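Local coordinates for CurH (Lyngbya majuscula, PDB 3KG7), which probably catalyses the dehydration of beta-hydroxyacyl intermediates, as the dehydratase domain of one module of the curacin polyketide synthase, at residues V98-S107 with Q117-E126; V224-T235 with G276-P287. All blocks are in the same frame, centred on the assembly; numbering follows the deposited sequence.

Contact 1: V98-S107 with Q117-E126; sequences VGKQFVEVFS and QQHASMSVSE
With CG trans to its own backbone N (chi1 -155°), Q118 runs extended across F106, whose ring is swung to the N side of its CA (chi1 -73°). The methylene CG lies over one ring face, 3.7 Å from the F106 centroid, a CH-pi contact with ring and amide planes 25° apart. Beyond it Q118 NE2 bonds to A120 O at 3.1 Å, from above the carbonyl plane, while V105 N reaches that oxygen from the opposite face; two donors grip A120 O, and the NE2 bond fixes the end of Q118. Replacing F106 by alanine is likely to strip the Q118 methylenes of their aromatic cover and leave a gap beside them. On the other face, V103 CG2 meets V124 CG2 at 3.8 Å and V105 packs on A120, with V103 resting on T58 and V105 and A120 on Y54 of helix 52-62. Beyond the strand ends, K100 NZ, whose stronger salt-bridge partner is E69, also makes a long one to E126 OE1 (3.5 Å). H119 N bonds to V105 O at 2.8 Å, and A120 faces V105 too: a classic beta bulge within an antiparallel hairpin from the interior of the hot-dog sheet that wraps this helix.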
loop_
_atom_site.group_PDB
_atom_site.type_symbol
_atom_site.label_atom_id
_atom_site.label_comp_id
_atom_site.label_asym_id
_atom_site.label_seq_id
_atom_site.Cartn_x
_atom_site.Cartn_y
_atom_site.Cartn_z
ATOM N N VAL C 98 17.619 -9.198 -13.195
ATOM C CA VAL C 98 17.791 -8.705 -14.565
ATOM C C VAL C 98 17.307 -7.254 -14.680
ATOM O O VAL C 98 17.500 -6.605 -15.703
ATOM C CB VAL C 98 17.075 -9.592 -15.617
ATOM C CG1 VAL C 98 17.787 -9.490 -16.972
ATOM C CG2 VAL C 98 17.032 -11.045 -15.166
ATOM N N GLY C 99 16.689 -6.753 -13.614
ATOM C CA GLY C 99 16.226 -5.374 -13.558
ATOM C C GLY C 99 14.840 -5.145 -14.126
ATOM O O GLY C 99 14.438 -4.001 -14.315
ATOM N N LYS C 100 14.120 -6.232 -14.408
ATOM C CA LYS C 100 12.735 -6.187 -14.880
ATOM C C LYS C 100 11.772 -5.943 -13.716
ATOM O O LYS C 100 11.999 -6.425 -12.603
ATOM C CB LYS C 100 12.336 -7.517 -15.521
ATOM C CG LYS C 100 13.070 -7.914 -16.782
ATOM C CD LYS C 100 12.349 -9.070 -17.447
ATOM C CE LYS C 100 13.302 -9.948 -18.236
ATOM N NZ LYS C 100 13.504 -9.439 -19.612
ATOM N N GLN C 101 10.692 -5.208 -13.983
ATOM C CA GLN C 101 9.655 -4.952 -12.978
ATOM C C GLN C 101 8.366 -5.653 -13.388
ATOM O O GLN C 101 7.783 -5.351 -14.437
ATOM C CB GLN C 101 9.385 -3.448 -12.813
ATOM C CG GLN C 101 10.550 -2.618 -12.301
ATOM C CD GLN C 101 10.386 -1.129 -12.613
ATOM O OE1 GLN C 101 10.034 -0.328 -11.737
ATOM N NE2 GLN C 101 10.625 -0.758 -13.867
ATOM N N PHE C 102 7.930 -6.596 -12.566
ATOM C CA PHE C 102 6.671 -7.286 -12.804
ATOM C C PHE C 102 5.513 -6.361 -12.415
ATOM O O PHE C 102 5.614 -5.600 -11.445
ATOM C CB PHE C 102 6.632 -8.594 -12.014
ATOM C CG PHE C 102 5.541 -9.528 -12.434
ATOM C CD1 PHE C 102 5.366 -9.863 -13.774
ATOM C CD2 PHE C 102 4.691 -10.097 -11.483
ATOM C CE1 PHE C 102 4.345 -10.734 -14.160
ATOM C CE2 PHE C 102 3.677 -10.974 -11.858
ATOM C CZ PHE C 102 3.501 -11.294 -13.196
ATOM N N VAL C 103 4.436 -6.401 -13.192
ATOM C CA VAL C 103 3.258 -5.578 -12.928
ATOM C C VAL C 103 2.025 -6.464 -12.972
ATOM O O VAL C 103 1.897 -7.315 -13.855
ATOM C CB VAL C 103 3.103 -4.442 -13.974
ATOM C CG1 VAL C 103 1.816 -3.647 -13.740
ATOM C CG2 VAL C 103 4.322 -3.506 -13.969
ATOM N N GLU C 104 1.127 -6.282 -12.011
ATOM C CA GLU C 104 -0.142 -7.007 -12.044
ATOM C C GLU C 104 -1.295 -6.113 -11.607
ATOM O O GLU C 104 -1.126 -5.265 -10.734
ATOM C CB GLU C 104 -0.062 -8.311 -11.243
ATOM C CG GLU C 104 0.499 -8.155 -9.843
ATOM C CD GLU C 104 0.867 -9.481 -9.185
ATOM O OE1 GLU C 104 1.060 -10.491 -9.897
ATOM O OE2 GLU C 104 0.970 -9.505 -7.938
ATOM N N VAL C 105 -2.447 -6.288 -12.253
ATOM C CA VAL C 105 -3.639 -5.489 -11.975
ATOM C C VAL C 105 -4.757 -6.379 -11.450
ATOM O O VAL C 105 -5.170 -7.334 -12.115
ATOM C CB VAL C 105 -4.132 -4.734 -13.235
ATOM C CG1 VAL C 105 -5.487 -4.052 -12.975
ATOM C CG2 VAL C 105 -3.074 -3.721 -13.720
ATOM N N PHE C 106 -5.232 -6.059 -10.250
ATOM C CA PHE C 106 -6.317 -6.782 -9.590
ATOM C C PHE C 106 -7.472 -5.831 -9.301
ATOM O O PHE C 106 -7.255 -4.626 -9.135
ATOM C CB PHE C 106 -5.833 -7.353 -8.251
ATOM C CG PHE C 106 -4.904 -8.530 -8.376
ATOM C CD1 PHE C 106 -5.359 -9.818 -8.111
ATOM C CD2 PHE C 106 -3.568 -8.355 -8.728
ATOM C CE1 PHE C 106 -4.499 -10.923 -8.215
ATOM C CE2 PHE C 106 -2.702 -9.453 -8.840
ATOM C CZ PHE C 106 -3.167 -10.733 -8.580
ATOM N N SER C 107 -8.690 -6.368 -9.241
ATOM C CA SER C 107 -9.818 -5.631 -8.682
ATOM C C SER C 107 -10.776 -6.559 -7.961
ATOM O O SER C 107 -10.769 -7.763 -8.196
ATOM C CB SER C 107 -10.550 -4.809 -9.744
ATOM O OG SER C 107 -11.256 -5.632 -10.644
ATOM N N GLN C 117 -9.928 -10.405 -8.302
ATOM C CA GLN C 117 -9.867 -10.926 -9.658
ATOM C C GLN C 117 -8.718 -10.247 -10.366
ATOM O O GLN C 117 -8.575 -9.034 -10.280
ATOM C CB GLN C 117 -11.165 -10.609 -10.403
ATOM C CG GLN C 117 -12.443 -11.169 -9.762
ATOM C CD GLN C 117 -13.693 -10.895 -10.597
ATOM O OE1 GLN C 117 -13.668 -10.956 -11.833
ATOM N NE2 GLN C 117 -14.794 -10.602 -9.922
ATOM N N GLN C 118 -7.901 -11.019 -11.073
ATOM C CA GLN C 118 -6.799 -10.440 -11.826
ATOM C C GLN C 118 -7.236 -10.098 -13.248
ATOM O O GLN C 118 -7.969 -10.851 -13.880
ATOM C CB GLN C 118 -5.586 -11.369 -11.823
ATOM C CG GLN C 118 -4.254 -10.635 -12.030
ATOM C CD GLN C 118 -3.074 -11.568 -12.244
ATOM O OE1 GLN C 118 -3.028 -12.667 -11.685
ATOM N NE2 GLN C 118 -2.112 -11.132 -13.058
ATOM N N HIS C 119 -6.781 -8.958 -13.743
ATOM C CA HIS C 119 -7.149 -8.515 -15.073
ATOM C C HIS C 119 -5.961 -8.488 -16.031
ATOM O O HIS C 119 -6.126 -8.687 -17.245
ATOM C CB HIS C 119 -7.842 -7.158 -14.991
ATOM C CG HIS C 119 -9.030 -7.158 -14.082
ATOM N ND1 HIS C 119 -10.200 -7.824 -14.386
ATOM C CD2 HIS C 119 -9.223 -6.590 -12.869
ATOM C CE1 HIS C 119 -11.062 -7.662 -13.400
ATOM N NE2 HIS C 119 -10.495 -6.915 -12.470
ATOM N N ALA C 120 -4.767 -8.263 -15.483
ATOM C CA ALA C 120 -3.576 -8.128 -16.307
ATOM C C ALA C 120 -2.266 -8.465 -15.588
ATOM O O ALA C 120 -2.152 -8.315 -14.368
ATOM C CB ALA C 120 -3.505 -6.724 -16.901
ATOM N N SER C 121 -1.290 -8.928 -16.370
ATOM C CA SER C 121 0.086 -9.079 -15.913
ATOM C C SER C 121 1.021 -8.668 -17.039
ATOM O O SER C 121 0.680 -8.823 -18.215
ATOM C CB SER C 121 0.372 -10.528 -15.519
ATOM O OG SER C 121 0.067 -11.407 -16.588
HETATM N N MSE C 122 2.186 -8.147 -16.682
HETATM C CA MSE C 122 3.219 -7.808 -17.665
HETATM C C MSE C 122 4.542 -7.489 -16.981
HETATM O O MSE C 122 4.606 -7.380 -15.755
HETATM C CB MSE C 122 2.786 -6.631 -18.543
HETATM C CG MSE C 122 2.712 -5.306 -17.812
HETATM SE SE MSE C 122 1.250 -4.184 -18.453
HETATM C CE MSE C 122 -0.253 -5.284 -17.856
ATOM N N SER C 123 5.590 -7.347 -17.786
ATOM C CA SER C 123 6.894 -6.934 -17.297
ATOM C C SER C 123 7.320 -5.657 -17.989
ATOM O O SER C 123 7.204 -5.528 -19.217
ATOM C CB SER C 123 7.944 -8.014 -17.543
ATOM O OG SER C 123 7.950 -8.993 -16.511
ATOM N N VAL C 124 7.792 -4.706 -17.190
ATOM C CA VAL C 124 8.501 -3.553 -17.710
ATOM C C VAL C 124 9.910 -4.038 -18.042
ATOM O O VAL C 124 10.586 -4.611 -17.187
ATOM C CB VAL C 124 8.544 -2.434 -16.657
ATOM C CG1 VAL C 124 9.197 -1.169 -17.217
ATOM C CG2 VAL C 124 7.142 -2.132 -16.179
ATOM N N SER C 125 10.337 -3.847 -19.286
ATOM C CA SER C 125 11.684 -4.228 -19.703
ATOM C C SER C 125 12.738 -3.411 -18.944
ATOM O O SER C 125 12.491 -2.255 -18.604
ATOM C CB SER C 125 11.840 -4.032 -21.212
ATOM O OG SER C 125 13.072 -4.560 -21.684
ATOM N N GLU C 126 13.894 -4.009 -18.658
ATOM C CA GLU C 126 14.991 -3.265 -18.025
ATOM C C GLU C 126 15.714 -2.415 -19.058
ATOM O O GLU C 126 16.552 -1.576 -18.713
ATOM C CB GLU C 126 15.978 -4.191 -17.306
ATOM C CG GLU C 126 16.938 -4.966 -18.210
ATOM C CD GLU C 126 16.361 -6.276 -18.725
ATOM O OE1 GLU C 126 15.249 -6.655 -18.295
ATOM O OE2 GLU C 126 17.028 -6.929 -19.563
#

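Contact 2: V224-T235 with G276-P287; sequences VFWAPWRVKEMT and GRINGFTVKRAP
R285 lies across W226, its CD over one face of the indole, 3.7 Å from the centroid of the W226 six-membered ring. The R285 chain is folded at chi2 and chi3 (-89° and -70°), which turns its guanidinium steeply to the indole and lays one face against V224, whose CG1 is 3.5 Å from R285 NE. V283 CG2 touches W226 CE3 at 3.6 Å, and F218 meets the same indole edge-to-face. On the opposite side of the sheet K284 reaches over W229, NZ 4.7 Å from the centroid of the W229 five-membered ring, a cation-pi contact. Farther along, V231 CG2 packs on F281 CD2 at 3.6 Å and M234 CG on I278 CG1 at 3.5 Å, with F281 and M234 also touching helix 52-62. Backbone bonds set these pairs in register: T282 O accepts from W229 N, and T282 N gives to R230 O at 2.8 Å. W229 and R230 thus share T282, and K232 and E233 share N279, two classic bulges. Y44 OH bonds to F225 N and A286 O at the far end. Bulged, strongly twisted antiparallel strands joined in this way form part of the double hot-dog fold.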
loop_
_atom_site.group_PDB
_atom_site.type_symbol
_atom_site.label_atom_id
_atom_site.label_comp_id
_atom_site.label_asym_id
_atom_site.label_seq_id
_atom_site.Cartn_x
_atom_site.Cartn_y
_atom_site.Cartn_z
ATOM N N VAL C 224 -20.245 -12.899 -31.605
ATOM C CA VAL C 224 -19.197 -13.200 -30.632
ATOM C C VAL C 224 -18.044 -12.204 -30.736
ATOM O O VAL C 224 -17.581 -11.896 -31.832
ATOM C CB VAL C 224 -18.681 -14.657 -30.814
ATOM C CG1 VAL C 224 -17.384 -14.904 -30.038
ATOM C CG2 VAL C 224 -19.762 -15.662 -30.404
ATOM N N PHE C 225 -17.594 -11.716 -29.581
ATOM C CA PHE C 225 -16.534 -10.701 -29.478
ATOM C C PHE C 225 -15.127 -11.283 -29.623
ATOM O O PHE C 225 -14.869 -12.423 -29.225
ATOM C CB PHE C 225 -16.665 -9.972 -28.131
ATOM C CG PHE C 225 -15.674 -8.858 -27.921
ATOM C CD1 PHE C 225 -15.618 -7.771 -28.795
ATOM C CD2 PHE C 225 -14.827 -8.873 -26.810
ATOM C CE1 PHE C 225 -14.704 -6.727 -28.580
ATOM C CE2 PHE C 225 -13.917 -7.836 -26.582
ATOM C CZ PHE C 225 -13.852 -6.762 -27.468
ATOM N N TRP C 226 -14.228 -10.488 -30.203
ATOM C CA TRP C 226 -12.794 -10.796 -30.256
ATOM C C TRP C 226 -12.064 -10.045 -29.136
ATOM O O TRP C 226 -11.752 -8.859 -29.286
ATOM C CB TRP C 226 -12.196 -10.372 -31.603
ATOM C CG TRP C 226 -12.437 -11.291 -32.775
ATOM C CD1 TRP C 226 -13.328 -11.097 -33.793
ATOM C CD2 TRP C 226 -11.749 -12.515 -33.074
ATOM N NE1 TRP C 226 -13.252 -12.131 -34.699
ATOM C CE2 TRP C 226 -12.291 -13.015 -34.283
ATOM C CE3 TRP C 226 -10.737 -13.244 -32.435
ATOM C CZ2 TRP C 226 -11.853 -14.213 -34.868
ATOM C CZ3 TRP C 226 -10.299 -14.439 -33.020
ATOM C CH2 TRP C 226 -10.860 -14.908 -34.223
ATOM N N ALA C 227 -11.790 -10.737 -28.029
ATOM C CA ALA C 227 -11.139 -10.132 -26.857
ATOM C C ALA C 227 -9.617 -10.183 -26.928
ATOM O O ALA C 227 -9.049 -11.247 -27.190
ATOM C CB ALA C 227 -11.607 -10.803 -25.582
ATOM N N PRO C 228 -8.954 -9.030 -26.707
ATOM C CA PRO C 228 -7.506 -9.013 -26.537
ATOM C C PRO C 228 -7.073 -10.032 -25.489
ATOM O O PRO C 228 -7.670 -10.114 -24.417
ATOM C CB PRO C 228 -7.230 -7.587 -26.056
ATOM C CG PRO C 228 -8.325 -6.779 -26.658
ATOM C CD PRO C 228 -9.533 -7.674 -26.645
ATOM N N TRP C 229 -6.044 -10.809 -25.808
ATOM C CA TRP C 229 -5.636 -11.923 -24.959
ATOM C C TRP C 229 -4.186 -11.824 -24.479
ATOM O O TRP C 229 -3.878 -12.138 -23.325
ATOM C CB TRP C 229 -5.884 -13.249 -25.683
ATOM C CG TRP C 229 -5.462 -14.458 -24.904
ATOM C CD1 TRP C 229 -5.767 -14.748 -23.601
ATOM C CD2 TRP C 229 -4.666 -15.549 -25.383
ATOM N NE1 TRP C 229 -5.203 -15.948 -23.240
ATOM C CE2 TRP C 229 -4.523 -16.462 -24.313
ATOM C CE3 TRP C 229 -4.056 -15.843 -26.612
ATOM C CZ2 TRP C 229 -3.793 -17.653 -24.436
ATOM C CZ3 TRP C 229 -3.327 -17.027 -26.731
ATOM C CH2 TRP C 229 -3.206 -17.917 -25.649
ATOM N N ARG C 230 -3.297 -11.413 -25.376
ATOM C CA ARG C 230 -1.913 -11.132 -25.012
ATOM C C ARG C 230 -1.229 -10.225 -26.031
ATOM O O ARG C 230 -1.650 -10.139 -27.191
ATOM C CB ARG C 230 -1.108 -12.425 -24.776
ATOM C CG ARG C 230 -0.720 -13.207 -26.019
ATOM C CD ARG C 230 0.175 -14.392 -25.665
ATOM N NE ARG C 230 0.133 -15.428 -26.704
ATOM C CZ ARG C 230 0.700 -16.632 -26.615
ATOM N NH1 ARG C 230 1.380 -16.997 -25.533
ATOM N NH2 ARG C 230 0.586 -17.479 -27.624
ATOM N N VAL C 231 -0.187 -9.538 -25.568
ATOM C CA VAL C 231 0.646 -8.671 -26.397
ATOM C C VAL C 231 2.103 -9.012 -26.106
ATOM O O VAL C 231 2.532 -8.967 -24.953
ATOM C CB VAL C 231 0.401 -7.170 -26.086
ATOM C CG1 VAL C 231 1.352 -6.281 -26.893
ATOM C CG2 VAL C 231 -1.041 -6.788 -26.365
ATOM N N LYS C 232 2.856 -9.360 -27.144
ATOM C CA LYS C 232 4.259 -9.720 -26.980
ATOM C C LYS C 232 5.064 -8.549 -26.424
ATOM O O LYS C 232 5.681 -8.670 -25.371
ATOM C CB LYS C 232 4.840 -10.209 -28.310
ATOM C CG LYS C 232 6.360 -10.386 -28.333
ATOM C CD LYS C 232 6.818 -11.719 -27.742
ATOM C CE LYS C 232 8.338 -11.783 -27.705
ATOM N NZ LYS C 232 8.824 -13.168 -27.494
ATOM N N GLU C 233 5.035 -7.419 -27.126
ATOM C CA GLU C 233 5.790 -6.235 -26.719
ATOM C C GLU C 233 5.050 -4.961 -27.095
ATOM O O GLU C 233 4.340 -4.913 -28.105
ATOM C CB GLU C 233 7.210 -6.250 -27.321
ATOM C CG GLU C 233 8.025 -4.968 -27.098
ATOM C CD GLU C 233 9.433 -5.223 -26.553
ATOM O OE1 GLU C 233 9.638 -6.259 -25.881
ATOM O OE2 GLU C 233 10.333 -4.377 -26.774
HETATM N N MSE C 234 5.210 -3.939 -26.262
HETATM C CA MSE C 234 4.700 -2.610 -26.555
HETATM C C MSE C 234 5.750 -1.590 -26.127
HETATM O O MSE C 234 6.175 -1.564 -24.973
HETATM C CB MSE C 234 3.362 -2.364 -25.849
HETATM C CG MSE C 234 2.440 -1.389 -26.576
HETATM SE SE MSE C 234 2.636 0.472 -26.012
HETATM C CE MSE C 234 2.205 1.430 -27.660
ATOM N N THR C 235 6.197 -0.776 -27.074
ATOM C CA THR C 235 7.174 0.266 -26.772
ATOM C C THR C 235 6.593 1.628 -27.075
ATOM O O THR C 235 5.792 1.778 -28.002
ATOM C CB THR C 235 8.452 0.126 -27.601
ATOM O OG1 THR C 235 8.158 0.390 -28.980
ATOM C CG2 THR C 235 9.046 -1.267 -27.442
ATOM N N GLY C 276 6.389 4.661 -31.413
ATOM C CA GLY C 276 5.939 3.555 -30.584
ATOM C C GLY C 276 5.449 2.404 -31.432
ATOM O O GLY C 276 5.159 2.582 -32.619
ATOM N N ARG C 277 5.374 1.216 -30.840
ATOM C CA ARG C 277 4.839 0.058 -31.556
ATOM C C ARG C 277 4.224 -0.971 -30.625
ATOM O O ARG C 277 4.571 -1.044 -29.444
ATOM C CB ARG C 277 5.901 -0.593 -32.453
ATOM C CG ARG C 277 7.051 -1.262 -31.713
ATOM C CD ARG C 277 8.041 -1.874 -32.689
ATOM N NE ARG C 277 7.368 -2.724 -33.675
ATOM C CZ ARG C 277 7.901 -3.108 -34.834
ATOM N NH1 ARG C 277 9.126 -2.721 -35.175
ATOM N NH2 ARG C 277 7.203 -3.882 -35.658
ATOM N N ILE C 278 3.294 -1.747 -31.176
ATOM C CA ILE C 278 2.651 -2.847 -30.475
ATOM C C ILE C 278 2.903 -4.106 -31.296
ATOM O O ILE C 278 2.456 -4.203 -32.445
ATOM C CB ILE C 278 1.120 -2.613 -30.325
ATOM C CG1 ILE C 278 0.845 -1.260 -29.655
ATOM C CG2 ILE C 278 0.453 -3.755 -29.537
ATOM C CD1 ILE C 278 -0.479 -0.665 -29.999
ATOM N N ASN C 279 3.636 -5.054 -30.715
ATOM C CA ASN C 279 3.951 -6.318 -31.385
ATOM C C ASN C 279 3.195 -7.512 -30.820
ATOM O O ASN C 279 3.079 -7.681 -29.607
ATOM C CB ASN C 279 5.453 -6.610 -31.359
ATOM C CG ASN C 279 6.261 -5.559 -32.078
ATOM O OD1 ASN C 279 6.155 -5.402 -33.294
ATOM N ND2 ASN C 279 7.083 -4.831 -31.328
ATOM N N GLY C 280 2.689 -8.343 -31.723
ATOM C CA GLY C 280 1.998 -9.565 -31.342
ATOM C C GLY C 280 0.687 -9.337 -30.619
ATOM O O GLY C 280 0.327 -10.117 -29.737
ATOM N N PHE C 281 -0.021 -8.270 -30.999
ATOM C CA PHE C 281 -1.342 -7.963 -30.444
ATOM C C PHE C 281 -2.325 -9.072 -30.802
ATOM O O PHE C 281 -2.763 -9.180 -31.951
ATOM C CB PHE C 281 -1.858 -6.602 -30.944
ATOM C CG PHE C 281 -3.183 -6.190 -30.340
ATOM C CD1 PHE C 281 -4.361 -6.277 -31.079
ATOM C CD2 PHE C 281 -3.255 -5.718 -29.026
ATOM C CE1 PHE C 281 -5.598 -5.900 -30.516
ATOM C CE2 PHE C 281 -4.487 -5.336 -28.462
ATOM C CZ PHE C 281 -5.656 -5.428 -29.210
ATOM N N THR C 282 -2.667 -9.892 -29.812
ATOM C CA THR C 282 -3.461 -11.090 -30.058
ATOM C C THR C 282 -4.884 -10.979 -29.503
ATOM O O THR C 282 -5.086 -10.643 -28.329
ATOM C CB THR C 282 -2.759 -12.339 -29.490
ATOM O OG1 THR C 282 -1.384 -12.347 -29.899
ATOM C CG2 THR C 282 -3.434 -13.608 -29.986
ATOM N N VAL C 283 -5.863 -11.247 -30.360
ATOM C CA VAL C 283 -7.256 -11.328 -29.933
ATOM C C VAL C 283 -7.726 -12.781 -29.971
ATOM O O VAL C 283 -7.227 -13.580 -30.760
ATOM C CB VAL C 283 -8.190 -10.422 -30.781
ATOM C CG1 VAL C 283 -7.882 -8.945 -30.524
ATOM C CG2 VAL C 283 -8.083 -10.752 -32.274
ATOM N N LYS C 284 -8.665 -13.124 -29.098
ATOM C CA LYS C 284 -9.249 -14.463 -29.093
ATOM C C LYS C 284 -10.763 -14.373 -28.916
ATOM O O LYS C 284 -11.267 -13.477 -28.228
ATOM C CB LYS C 284 -8.619 -15.331 -27.997
ATOM C CG LYS C 284 -8.956 -16.821 -28.093
ATOM C CD LYS C 284 -8.368 -17.620 -26.934
ATOM C CE LYS C 284 -9.179 -17.446 -25.655
ATOM N NZ LYS C 284 -8.719 -18.362 -24.576
ATOM N N ARG C 285 -11.482 -15.298 -29.548
ATOM C CA ARG C 285 -12.939 -15.363 -29.442
ATOM C C ARG C 285 -13.380 -15.524 -27.984
ATOM O O ARG C 285 -12.868 -16.381 -27.258
ATOM C CB ARG C 285 -13.482 -16.511 -30.294
ATOM C CG ARG C 285 -13.175 -16.395 -31.781
ATOM C CD ARG C 285 -14.250 -15.622 -32.549
ATOM N NE ARG C 285 -15.515 -16.357 -32.649
ATOM C CZ ARG C 285 -16.410 -16.205 -33.625
ATOM N NH1 ARG C 285 -16.195 -15.354 -34.620
ATOM N NH2 ARG C 285 -17.527 -16.919 -33.609
ATOM N N ALA C 286 -14.314 -14.680 -27.557
ATOM C CA ALA C 286 -14.822 -14.730 -26.193
ATOM C C ALA C 286 -16.330 -14.498 -26.165
ATOM O O ALA C 286 -16.785 -13.352 -26.199
ATOM C CB ALA C 286 -14.090 -13.717 -25.307
ATOM N N PRO C 287 -17.113 -15.592 -26.123
ATOM C CA PRO C 287 -18.570 -15.483 -26.008
ATOM C C PRO C 287 -18.977 -14.886 -24.662
ATOM O O PRO C 287 -18.261 -15.042 -23.672
ATOM C CB PRO C 287 -19.051 -16.931 -26.137
ATOM C CG PRO C 287 -17.876 -17.765 -25.777
ATOM C CD PRO C 287 -16.664 -16.995 -26.197
#

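Contact 1 comes first along the chain and is complete before contact 2 begins; their centres lie about 16 Å apart and their nearest atoms about 6 Å, without touching. The first joins neighbouring strands of a hairpin, 101-109 and 117-124, whereas the second pairs strands 225-236 and 274-286, between which 243-255 and 260-268 intervene in sequence. Strand 66-73 lies between the contacts, pairing with 117-124 on one side and 225-236 on the other, so it bridges the two hot-dog halves. Helix 52-62 touches side chains of both contacts. The second subunit packs on contact 1, at E104 and F106, but does not touch contact 2, which lies nearer the chain centre.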